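Local coordinates for Lmo2445 protein (Listeria monocytogenes EGD-e, PDB 5HZL), which is a secreted, internalin-like leucine-rich-repeat protein of Listeria monocytogenes that binds calcium ions and whose function is unknown, at residues L124-G135 / L147-S158; I81-E92 / L103-T114. All coordinates share one frame; numbering follows the deposited sequence.

Overall arrangement
Contacts 1 and 2 are two consecutive-coil pairings in the same leucine-rich-repeat solenoid, and their centres lie about 10 Å apart. Contact 2 (81-92 with 103-114) closes before contact 1 (124-135 with 147-158) opens, and strands 105-107 and 126-128 join the two as neighbours in the parallel sheet. They meet directly: Ser130 OG lies 2.7 Å from Asn109 ND2, and Thr125 N lies 2.8 Å from Glu104 O. One of the calcium ions sits on contact 1, bound by Glu153, and the side chain of Asn109 in contact 2 comes within about 9 Å of it. Ser158 of contact 1 lines the pocket of a bound polyether, probably a crystallisation component.

Contact 1. Residues L124-G135 / L147-S158; sequences LTNVDLSQNNFG and LVSINMENAGLS. With CA (calcium ion), chain E.
Asn126, Val127 and Asp128 pair in parallel register with Ser149, Ile150 and Asn151, the strand axes 5.0 Å apart and 5° from parallel. Evidence for a true bridge is the backbone exchange: Val127 N donates to Ser149 O (3.1 Å) and Val127 O accepts from Asn151 N. On the polar face, Ser149 OG donates to Asn126 OD1 at 2.6 Å, because chi1 of 63° swings the hydroxyl between the backbone N and carbonyl carbon. Asp128 and Asn151 run alongside with planes 5° apart, yet each is held within its own segment: Asp128 OD1 accepts from Ser130 OG, and Asn151 OD1 takes Glu153 N (3.1 Å) in an Asx turn. Beyond it, Glu153 grips calcium with both carboxylate oxygens, OE1 at 2.8 Å and OE2 at 2.7 Å, and OE2 also accepts from Asn178 ND2. Inside the coil, Val127 CG1 packs on Ile150 CG1, while the Phe134 ring meets selenomethionine Met152 obliquely, SE lying 4.8 Å from the ring centroid, a Met-aromatic contact. In the seven-stranded sheet, strand 105-107 flanks 126-128 and strand 174-176 flanks 149-151; Asn132 reaches back to Ala108, Ala111 and Ile113, and Asn180 likewise bonds Met152 and Ala155.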
loop_
_atom_site.group_PDB
_atom_site.type_symbol
_atom_site.label_atom_id
_atom_site.label_comp_id
_atom_site.label_asym_id
_atom_site.label_seq_id
_atom_site.Cartn_x
_atom_site.Cartn_y
_atom_site.Cartn_z
ATOM N N LEU A 124 13.697 -3.588 11.149
ATOM C CA LEU A 124 12.460 -4.004 10.500
ATOM C C LEU A 124 12.780 -5.026 9.400
ATOM O O LEU A 124 13.566 -4.762 8.492
ATOM C CB LEU A 124 11.668 -2.800 9.958
ATOM C CG LEU A 124 10.220 -3.097 9.547
ATOM C CD1 LEU A 124 9.408 -3.582 10.738
ATOM C CD2 LEU A 124 9.558 -1.870 8.947
ATOM N N THR A 125 12.152 -6.188 9.513
ATOM C CA THR A 125 12.339 -7.322 8.618
ATOM C C THR A 125 11.093 -7.689 7.815
ATOM O O THR A 125 11.206 -8.153 6.671
ATOM C CB THR A 125 12.812 -8.526 9.485
ATOM O OG1 THR A 125 14.158 -8.279 9.883
ATOM C CG2 THR A 125 12.796 -9.869 8.749
ATOM N N ASN A 126 9.919 -7.488 8.406
ATOM C CA ASN A 126 8.678 -7.838 7.759
ATOM C C ASN A 126 7.594 -6.807 7.981
ATOM O O ASN A 126 7.489 -6.255 9.053
ATOM C CB ASN A 126 8.205 -9.160 8.336
ATOM C CG ASN A 126 6.894 -9.616 7.739
ATOM O OD1 ASN A 126 6.739 -9.696 6.534
ATOM N ND2 ASN A 126 5.941 -9.910 8.589
ATOM N N VAL A 127 6.763 -6.577 6.976
ATOM C CA VAL A 127 5.683 -5.607 7.082
ATOM C C VAL A 127 4.471 -6.122 6.288
ATOM O O VAL A 127 4.608 -6.435 5.125
ATOM C CB VAL A 127 6.187 -4.205 6.621
ATOM C CG1 VAL A 127 6.621 -4.193 5.159
ATOM C CG2 VAL A 127 5.138 -3.138 6.836
ATOM N N ASP A 128 3.312 -6.255 6.941
ATOM C CA ASP A 128 2.044 -6.721 6.324
ATOM C C ASP A 128 1.072 -5.531 6.290
ATOM O O ASP A 128 0.396 -5.236 7.273
ATOM C CB ASP A 128 1.435 -7.906 7.105
ATOM C CG ASP A 128 0.117 -8.464 6.471
ATOM O OD1 ASP A 128 -0.266 -8.064 5.343
ATOM O OD2 ASP A 128 -0.544 -9.336 7.106
ATOM N N LEU A 129 1.026 -4.853 5.144
ATOM C CA LEU A 129 0.173 -3.683 4.929
ATOM C C LEU A 129 -0.932 -3.980 3.922
ATOM O O LEU A 129 -1.484 -3.081 3.293
ATOM C CB LEU A 129 1.039 -2.515 4.453
ATOM C CG LEU A 129 2.020 -1.972 5.486
ATOM C CD1 LEU A 129 3.101 -1.124 4.838
ATOM C CD2 LEU A 129 1.284 -1.179 6.557
ATOM N N SER A 130 -1.272 -5.252 3.796
ATOM C CA SER A 130 -2.311 -5.663 2.883
ATOM C C SER A 130 -3.696 -5.183 3.344
ATOM O O SER A 130 -3.965 -5.097 4.532
ATOM C CB SER A 130 -2.316 -7.187 2.798
ATOM O OG SER A 130 -2.569 -7.764 4.073
ATOM N N GLN A 131 -4.552 -4.862 2.379
ATOM C CA GLN A 131 -5.920 -4.439 2.626
ATOM C C GLN A 131 -6.107 -3.109 3.325
ATOM O O GLN A 131 -7.091 -2.878 4.039
ATOM C CB GLN A 131 -6.734 -5.571 3.255
ATOM C CG GLN A 131 -6.870 -6.757 2.301
ATOM C CD GLN A 131 -7.691 -7.891 2.865
ATOM O OE1 GLN A 131 -7.546 -8.297 4.022
ATOM N NE2 GLN A 131 -8.537 -8.434 2.036
ATOM N N ASN A 132 -5.147 -2.226 3.089
ATOM C CA ASN A 132 -5.197 -0.872 3.605
ATOM C C ASN A 132 -5.744 -0.003 2.460
ATOM O O ASN A 132 -6.413 -0.531 1.571
ATOM C CB ASN A 132 -3.847 -0.464 4.186
ATOM C CG ASN A 132 -3.605 -1.081 5.553
ATOM O OD1 ASN A 132 -4.307 -0.767 6.514
ATOM N ND2 ASN A 132 -2.583 -1.921 5.661
ATOM N N ASN A 133 -5.488 1.299 2.467
ATOM C CA ASN A 133 -6.053 2.140 1.434
ATOM C C ASN A 133 -5.188 3.353 1.158
ATOM O O ASN A 133 -5.563 4.497 1.468
ATOM C CB ASN A 133 -7.456 2.570 1.879
ATOM C CG ASN A 133 -8.246 3.235 0.764
ATOM O OD1 ASN A 133 -7.995 3.002 -0.441
ATOM N ND2 ASN A 133 -9.223 4.052 1.153
ATOM N N PHE A 134 -4.042 3.077 0.538
ATOM C CA PHE A 134 -3.053 4.104 0.217
ATOM C C PHE A 134 -3.414 5.112 -0.849
ATOM O O PHE A 134 -2.946 6.245 -0.774
ATOM C CB PHE A 134 -1.721 3.462 -0.157
ATOM C CG PHE A 134 -1.121 2.669 0.947
ATOM C CD1 PHE A 134 -0.567 3.313 2.033
ATOM C CD2 PHE A 134 -1.116 1.282 0.910
ATOM C CE1 PHE A 134 -0.016 2.587 3.072
ATOM C CE2 PHE A 134 -0.563 0.548 1.938
ATOM C CZ PHE A 134 -0.017 1.198 3.024
ATOM N N GLY A 135 -4.243 4.720 -1.817
ATOM C CA GLY A 135 -4.614 5.602 -2.914
ATOM C C GLY A 135 -3.310 5.898 -3.625
ATOM O O GLY A 135 -2.531 4.975 -3.913
ATOM N N LEU A 147 14.409 -4.454 5.260
ATOM C CA LEU A 147 13.233 -5.266 4.921
ATOM C C LEU A 147 13.502 -6.500 4.052
ATOM O O LEU A 147 14.242 -6.431 3.063
ATOM C CB LEU A 147 12.153 -4.410 4.256
ATOM C CG LEU A 147 11.315 -3.501 5.163
ATOM C CD1 LEU A 147 10.497 -2.500 4.356
ATOM C CD2 LEU A 147 10.407 -4.327 6.074
ATOM N N VAL A 148 12.894 -7.618 4.448
ATOM C CA VAL A 148 13.016 -8.886 3.735
ATOM C C VAL A 148 11.729 -9.193 2.983
ATOM O O VAL A 148 11.784 -9.706 1.871
ATOM C CB VAL A 148 13.365 -10.054 4.688
ATOM C CG1 VAL A 148 13.369 -11.398 3.950
ATOM C CG2 VAL A 148 14.710 -9.781 5.348
ATOM N N SER A 149 10.584 -8.890 3.583
ATOM C CA SER A 149 9.304 -9.152 2.929
ATOM C C SER A 149 8.266 -8.070 3.196
ATOM O O SER A 149 8.052 -7.667 4.332
ATOM C CB SER A 149 8.742 -10.506 3.350
ATOM O OG SER A 149 8.474 -10.512 4.720
ATOM N N ILE A 150 7.631 -7.642 2.106
ATOM C CA ILE A 150 6.598 -6.620 2.065
ATOM C C ILE A 150 5.333 -7.177 1.440
ATOM O O ILE A 150 5.359 -7.732 0.341
ATOM C CB ILE A 150 7.053 -5.449 1.178
ATOM C CG1 ILE A 150 8.250 -4.739 1.830
ATOM C CG2 ILE A 150 5.910 -4.464 0.931
ATOM C CD1 ILE A 150 8.863 -3.655 0.967
ATOM N N ASN A 151 4.218 -7.009 2.135
ATOM C CA ASN A 151 2.943 -7.453 1.620
ATOM C C ASN A 151 2.019 -6.243 1.537
ATOM O O ASN A 151 1.730 -5.626 2.565
ATOM C CB ASN A 151 2.378 -8.543 2.516
ATOM C CG ASN A 151 1.058 -9.105 2.023
ATOM O OD1 ASN A 151 0.523 -8.725 0.993
ATOM N ND2 ASN A 151 0.529 -10.017 2.781
HETATM N N MSE A 152 1.595 -5.907 0.312
HETATM C CA MSE A 152 0.670 -4.794 0.054
HETATM C C MSE A 152 -0.411 -5.274 -0.893
HETATM O O MSE A 152 -0.860 -4.561 -1.796
HETATM C CB MSE A 152 1.418 -3.548 -0.414
HETATM C CG MSE A 152 1.915 -2.753 0.786
HETATM SE SE MSE A 152 2.769 -1.057 0.238
HETATM C CE MSE A 152 4.136 -1.762 -0.993
ATOM N N GLU A 153 -0.863 -6.500 -0.662
ATOM C CA GLU A 153 -1.917 -7.078 -1.472
ATOM C C GLU A 153 -3.218 -6.368 -1.216
ATOM O O GLU A 153 -3.578 -6.144 -0.071
ATOM C CB GLU A 153 -2.129 -8.555 -1.114
ATOM C CG GLU A 153 -3.226 -9.268 -1.916
ATOM C CD GLU A 153 -3.367 -10.733 -1.564
ATOM O OE1 GLU A 153 -2.885 -11.137 -0.510
ATOM O OE2 GLU A 153 -3.970 -11.505 -2.318
ATOM N N ASN A 154 -3.913 -6.008 -2.288
ATOM C CA ASN A 154 -5.223 -5.386 -2.191
ATOM C C ASN A 154 -5.255 -4.187 -1.222
ATOM O O ASN A 154 -6.166 -4.051 -0.426
ATOM C CB ASN A 154 -6.189 -6.502 -1.759
ATOM C CG ASN A 154 -7.646 -6.100 -1.817
ATOM O OD1 ASN A 154 -8.026 -5.146 -2.503
ATOM N ND2 ASN A 154 -8.484 -6.856 -1.092
ATOM N N ALA A 155 -4.255 -3.320 -1.316
ATOM C CA ALA A 155 -4.112 -2.153 -0.438
ATOM C C ALA A 155 -4.444 -0.795 -1.074
ATOM O O ALA A 155 -4.027 0.243 -0.551
ATOM C CB ALA A 155 -2.674 -2.125 0.095
ATOM N N GLY A 156 -5.160 -0.791 -2.193
ATOM C CA GLY A 156 -5.508 0.460 -2.878
ATOM C C GLY A 156 -4.380 1.252 -3.542
ATOM O O GLY A 156 -4.587 2.427 -3.881
ATOM N N LEU A 157 -3.201 0.640 -3.740
ATOM C CA LEU A 157 -2.075 1.366 -4.372
ATOM C C LEU A 157 -2.514 1.787 -5.753
ATOM O O LEU A 157 -2.965 0.962 -6.539
ATOM C CB LEU A 157 -0.821 0.526 -4.445
ATOM C CG LEU A 157 -0.178 0.153 -3.111
ATOM C CD1 LEU A 157 0.831 -0.972 -3.312
ATOM C CD2 LEU A 157 0.477 1.363 -2.472
ATOM N N SER A 158 -2.369 3.071 -6.040
ATOM C CA SER A 158 -2.860 3.612 -7.278
ATOM C C SER A 158 -1.910 4.503 -8.033
ATOM O O SER A 158 -0.975 5.084 -7.466
ATOM C CB SER A 158 -4.087 4.463 -6.935
ATOM O OG SER A 158 -5.023 3.742 -6.146
HETATM CA CA CA E . -3.413 -13.825 -0.986
#

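Contact 2. Residues I81-E92 / L103-T114; sequences IELAIWSNNIGE and LENIEANGANIT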
loop_
_atom_site.group_PDB
_atom_site.type_symbol
_atom_site.label_atom_id
_atom_site.label_comp_id
_atom_site.label_asym_id
_atom_site.label_seq_id
_atom_site.Cartn_x
_atom_site.Cartn_y
_atom_site.Cartn_z
ATOM N N ILE A 81 9.505 -6.186 19.636
ATOM C CA ILE A 81 9.903 -6.526 18.270
ATOM C C ILE A 81 8.730 -6.634 17.303
ATOM O O ILE A 81 8.959 -6.754 16.110
ATOM C CB ILE A 81 10.770 -7.816 18.182
ATOM C CG1 ILE A 81 9.997 -9.082 18.589
ATOM C CG2 ILE A 81 12.034 -7.654 19.015
ATOM C CD1 ILE A 81 10.773 -10.365 18.356
ATOM N N GLU A 82 7.500 -6.574 17.803
ATOM C CA GLU A 82 6.316 -6.693 16.966
ATOM C C GLU A 82 5.242 -5.670 17.296
ATOM O O GLU A 82 4.931 -5.445 18.454
ATOM C CB GLU A 82 5.724 -8.091 17.152
ATOM C CG GLU A 82 4.391 -8.351 16.449
ATOM C CD GLU A 82 3.831 -9.749 16.722
ATOM O OE1 GLU A 82 2.692 -9.828 17.248
ATOM O OE2 GLU A 82 4.530 -10.762 16.463
ATOM N N LEU A 83 4.670 -5.068 16.258
ATOM C CA LEU A 83 3.577 -4.111 16.383
ATOM C C LEU A 83 2.355 -4.728 15.681
ATOM O O LEU A 83 2.389 -4.938 14.467
ATOM C CB LEU A 83 3.936 -2.791 15.713
ATOM C CG LEU A 83 2.824 -1.740 15.720
ATOM C CD1 LEU A 83 2.352 -1.443 17.138
ATOM C CD2 LEU A 83 3.303 -0.481 15.021
ATOM N N ALA A 84 1.301 -5.014 16.438
ATOM C CA ALA A 84 0.061 -5.595 15.926
ATOM C C ALA A 84 -1.049 -4.529 15.942
ATOM O O ALA A 84 -1.607 -4.232 17.010
ATOM C CB ALA A 84 -0.335 -6.782 16.787
ATOM N N ILE A 85 -1.361 -3.958 14.776
ATOM C CA ILE A 85 -2.383 -2.912 14.663
ATOM C C ILE A 85 -3.443 -3.177 13.596
ATOM O O ILE A 85 -4.089 -2.250 13.115
ATOM C CB ILE A 85 -1.740 -1.519 14.417
ATOM C CG1 ILE A 85 -0.835 -1.550 13.187
ATOM C CG2 ILE A 85 -0.944 -1.066 15.631
ATOM C CD1 ILE A 85 -0.204 -0.222 12.847
ATOM N N TRP A 86 -3.655 -4.442 13.261
ATOM C CA TRP A 86 -4.650 -4.805 12.248
ATOM C C TRP A 86 -6.097 -4.576 12.698
ATOM O O TRP A 86 -6.384 -4.642 13.874
ATOM C CB TRP A 86 -4.431 -6.246 11.758
ATOM C CG TRP A 86 -4.252 -7.315 12.813
ATOM C CD1 TRP A 86 -3.072 -7.732 13.355
ATOM C CD2 TRP A 86 -5.271 -8.119 13.412
ATOM N NE1 TRP A 86 -3.292 -8.728 14.270
ATOM C CE2 TRP A 86 -4.630 -8.995 14.323
ATOM C CE3 TRP A 86 -6.661 -8.180 13.280
ATOM C CZ2 TRP A 86 -5.332 -9.929 15.097
ATOM C CZ3 TRP A 86 -7.371 -9.117 14.056
ATOM C CH2 TRP A 86 -6.701 -9.976 14.952
ATOM N N SER A 87 -6.978 -4.307 11.732
ATOM C CA SER A 87 -8.414 -4.037 11.934
ATOM C C SER A 87 -8.731 -2.726 12.701
ATOM O O SER A 87 -9.754 -2.620 13.376
ATOM C CB SER A 87 -9.149 -5.251 12.520
ATOM O OG SER A 87 -9.146 -6.335 11.609
ATOM N N ASN A 88 -7.833 -1.740 12.604
ATOM C CA ASN A 88 -8.007 -0.416 13.218
ATOM C C ASN A 88 -8.518 0.545 12.163
ATOM O O ASN A 88 -8.869 0.109 11.087
ATOM C CB ASN A 88 -6.719 0.045 13.910
ATOM C CG ASN A 88 -6.561 -0.555 15.299
ATOM O OD1 ASN A 88 -7.452 -0.434 16.141
ATOM N ND2 ASN A 88 -5.412 -1.154 15.561
ATOM N N ASN A 89 -8.584 1.836 12.466
ATOM C CA ASN A 89 -9.094 2.858 11.540
ATOM C C ASN A 89 -8.114 4.038 11.598
ATOM O O ASN A 89 -8.423 5.152 12.034
ATOM C CB ASN A 89 -10.478 3.250 12.026
ATOM C CG ASN A 89 -11.168 4.200 11.099
ATOM O OD1 ASN A 89 -10.930 4.201 9.890
ATOM N ND2 ASN A 89 -12.042 5.009 11.652
ATOM N N ILE A 90 -6.924 3.737 11.118
ATOM C CA ILE A 90 -5.759 4.613 11.191
ATOM C C ILE A 90 -5.651 5.897 10.385
ATOM O O ILE A 90 -5.469 6.952 10.979
ATOM C CB ILE A 90 -4.470 3.731 11.033
ATOM C CG1 ILE A 90 -4.399 2.757 12.222
ATOM C CG2 ILE A 90 -3.188 4.559 10.956
ATOM C CD1 ILE A 90 -3.279 1.735 12.149
ATOM N N GLY A 91 -5.729 5.823 9.067
ATOM C CA GLY A 91 -5.541 7.015 8.241
ATOM C C GLY A 91 -4.029 7.197 8.147
ATOM O O GLY A 91 -3.336 6.265 7.736
ATOM N N GLU A 92 -3.506 8.365 8.531
ATOM C CA GLU A 92 -2.051 8.611 8.487
ATOM C C GLU A 92 -1.386 7.996 9.696
ATOM O O GLU A 92 -1.625 8.428 10.812
ATOM C CB GLU A 92 -1.736 10.103 8.376
ATOM C CG GLU A 92 -2.185 10.639 7.021
ATOM C CD GLU A 92 -1.932 12.110 6.765
ATOM O OE1 GLU A 92 -1.619 12.873 7.706
ATOM O OE2 GLU A 92 -2.075 12.500 5.593
ATOM N N LEU A 103 11.848 -2.662 16.741
ATOM C CA LEU A 103 10.814 -3.214 15.872
ATOM C C LEU A 103 11.356 -4.042 14.704
ATOM O O LEU A 103 12.238 -3.592 13.976
ATOM C CB LEU A 103 9.920 -2.090 15.356
ATOM C CG LEU A 103 8.613 -2.531 14.694
ATOM C CD1 LEU A 103 7.777 -3.388 15.641
ATOM C CD2 LEU A 103 7.836 -1.297 14.258
ATOM N N GLU A 104 10.824 -5.258 14.561
ATOM C CA GLU A 104 11.223 -6.198 13.496
ATOM C C GLU A 104 10.069 -6.614 12.602
ATOM O O GLU A 104 10.293 -7.008 11.454
ATOM C CB GLU A 104 11.773 -7.500 14.091
ATOM C CG GLU A 104 12.943 -7.325 15.028
ATOM C CD GLU A 104 13.452 -8.632 15.620
ATOM O OE1 GLU A 104 12.978 -9.722 15.224
ATOM O OE2 GLU A 104 14.351 -8.550 16.497
ATOM N N ASN A 105 8.847 -6.515 13.120
ATOM C CA ASN A 105 7.677 -6.949 12.406
ATOM C C ASN A 105 6.442 -6.090 12.617
ATOM O O ASN A 105 6.081 -5.809 13.738
ATOM C CB ASN A 105 7.381 -8.348 12.925
ATOM C CG ASN A 105 6.181 -8.970 12.277
ATOM O OD1 ASN A 105 5.822 -8.626 11.155
ATOM N ND2 ASN A 105 5.550 -9.903 12.980
ATOM N N ILE A 106 5.794 -5.690 11.529
ATOM C CA ILE A 106 4.552 -4.896 11.581
ATOM C C ILE A 106 3.423 -5.694 10.915
ATOM O O ILE A 106 3.519 -6.014 9.742
ATOM C CB ILE A 106 4.683 -3.531 10.868
ATOM C CG1 ILE A 106 5.645 -2.638 11.640
ATOM C CG2 ILE A 106 3.319 -2.841 10.744
ATOM C CD1 ILE A 106 5.808 -1.241 11.079
ATOM N N GLU A 107 2.379 -6.006 11.678
ATOM C CA GLU A 107 1.208 -6.722 11.189
ATOM C C GLU A 107 0.050 -5.737 11.255
ATOM O O GLU A 107 -0.560 -5.548 12.307
ATOM C CB GLU A 107 0.971 -7.984 12.010
ATOM C CG GLU A 107 2.006 -9.067 11.722
ATOM C CD GLU A 107 1.878 -10.298 12.611
ATOM O OE1 GLU A 107 1.244 -10.219 13.702
ATOM O OE2 GLU A 107 2.447 -11.353 12.228
ATOM N N ALA A 108 -0.236 -5.121 10.104
ATOM C CA ALA A 108 -1.260 -4.080 9.976
ATOM C C ALA A 108 -2.277 -4.276 8.859
ATOM O O ALA A 108 -2.637 -3.330 8.160
ATOM C CB ALA A 108 -0.554 -2.744 9.809
ATOM N N ASN A 109 -2.749 -5.503 8.707
ATOM C CA ASN A 109 -3.759 -5.829 7.702
ATOM C C ASN A 109 -5.098 -5.140 8.004
ATOM O O ASN A 109 -5.509 -5.081 9.160
ATOM C CB ASN A 109 -4.028 -7.348 7.704
ATOM C CG ASN A 109 -5.152 -7.744 6.767
ATOM O OD1 ASN A 109 -6.271 -7.952 7.198
ATOM N ND2 ASN A 109 -4.880 -7.768 5.479
ATOM N N GLY A 110 -5.775 -4.642 6.968
ATOM C CA GLY A 110 -7.097 -4.013 7.109
ATOM C C GLY A 110 -7.254 -3.020 8.234
ATOM O O GLY A 110 -8.241 -3.040 8.960
ATOM N N ALA A 111 -6.267 -2.141 8.359
ATOM C CA ALA A 111 -6.237 -1.130 9.394
ATOM C C ALA A 111 -6.564 0.261 8.857
ATOM O O ALA A 111 -6.341 1.261 9.540
ATOM C CB ALA A 111 -4.862 -1.138 10.024
ATOM N N ASN A 112 -7.084 0.310 7.635
ATOM C CA ASN A 112 -7.441 1.563 6.953
ATOM C C ASN A 112 -6.350 2.653 6.931
ATOM O O ASN A 112 -6.652 3.848 7.040
ATOM C CB ASN A 112 -8.756 2.124 7.507
ATOM C CG ASN A 112 -9.338 3.222 6.629
ATOM O OD1 ASN A 112 -9.159 3.227 5.417
ATOM N ND2 ASN A 112 -10.058 4.142 7.239
ATOM N N ILE A 113 -5.099 2.209 6.784
ATOM C CA ILE A 113 -3.933 3.087 6.691
ATOM C C ILE A 113 -3.902 3.727 5.294
ATOM O O ILE A 113 -3.974 3.033 4.292
ATOM C CB ILE A 113 -2.599 2.307 6.868
ATOM C CG1 ILE A 113 -2.583 1.586 8.212
ATOM C CG2 ILE A 113 -1.385 3.243 6.733
ATOM C CD1 ILE A 113 -1.334 0.781 8.494
ATOM N N THR A 114 -3.765 5.044 5.252
ATOM C CA THR A 114 -3.706 5.802 4.016
ATOM C C THR A 114 -2.295 6.277 3.717
ATOM O O THR A 114 -2.003 6.608 2.570
ATOM C CB THR A 114 -4.643 7.028 4.070
ATOM O OG1 THR A 114 -4.244 7.924 5.130
ATOM C CG2 THR A 114 -6.091 6.574 4.272
HETATM O O HOH W 1 -7.557 -6.889 9.500
#
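Two successive coils of a leucine-rich-repeat solenoid pack here, Leu83, Ile85 and Ile90 against Leu103, Ile106, Ala108, Ala111 and Ile113, on the N-terminal side of the parallel sheet. Strands 82-84 and 105-107 run 8° from parallel, and a second bridge, Gly91 with Ile113, follows after a one-residue shift in register. In the first pairing Leu83 N donates to Asn105 O and Leu83 O accepts from Glu107 N, both at 3.0 Å. Ile81 O, at the start, is gripped by the amides of both Glu104 and Asn105.

In the coil interior, Ile85 lays CG1 on Ala108 CB (3.6 Å); its chi1 of 55° places that branch between the backbone N and carbonyl carbon. Ile90 and Ile113 lie side by side, the CD1 of Ile90 also meeting Ala111 CB. Just before the second bridge, Asn89 and Asn112 align with their amides nearly coplanar, and Asn112 ND2 donates to Asn89 OD1 (2.8 Å) end-on to the carbonyl. On the outer face, Trp86 turns its ring edge, at CD1, to Glu107 O. A water spans the turns, donating to Asn109 O and OD1 while bonded to Ser87 OG at 2.7 Å. Glu82 OE1 and Glu107 OE1 stand 3.9 Å apart, a like-charge pair that might raise the affinity of either for a proton.

An asparagine recurring at this position is a hallmark of such repeats, and Asn88 behaves accordingly: its ND2 donates to Ile85 O in its own turn and to Leu59 O, its OD1 accepts from Leu62 N and Leu64 N. Strand 56-58 borders 82-84 through backbone bonds of Ile57 with Glu82 and Ala84, and strand 126-128 borders 105-107, with Asn105 OD1 taking Asn126 ND2 and Asn109 ND2 bonding Ser130 OG.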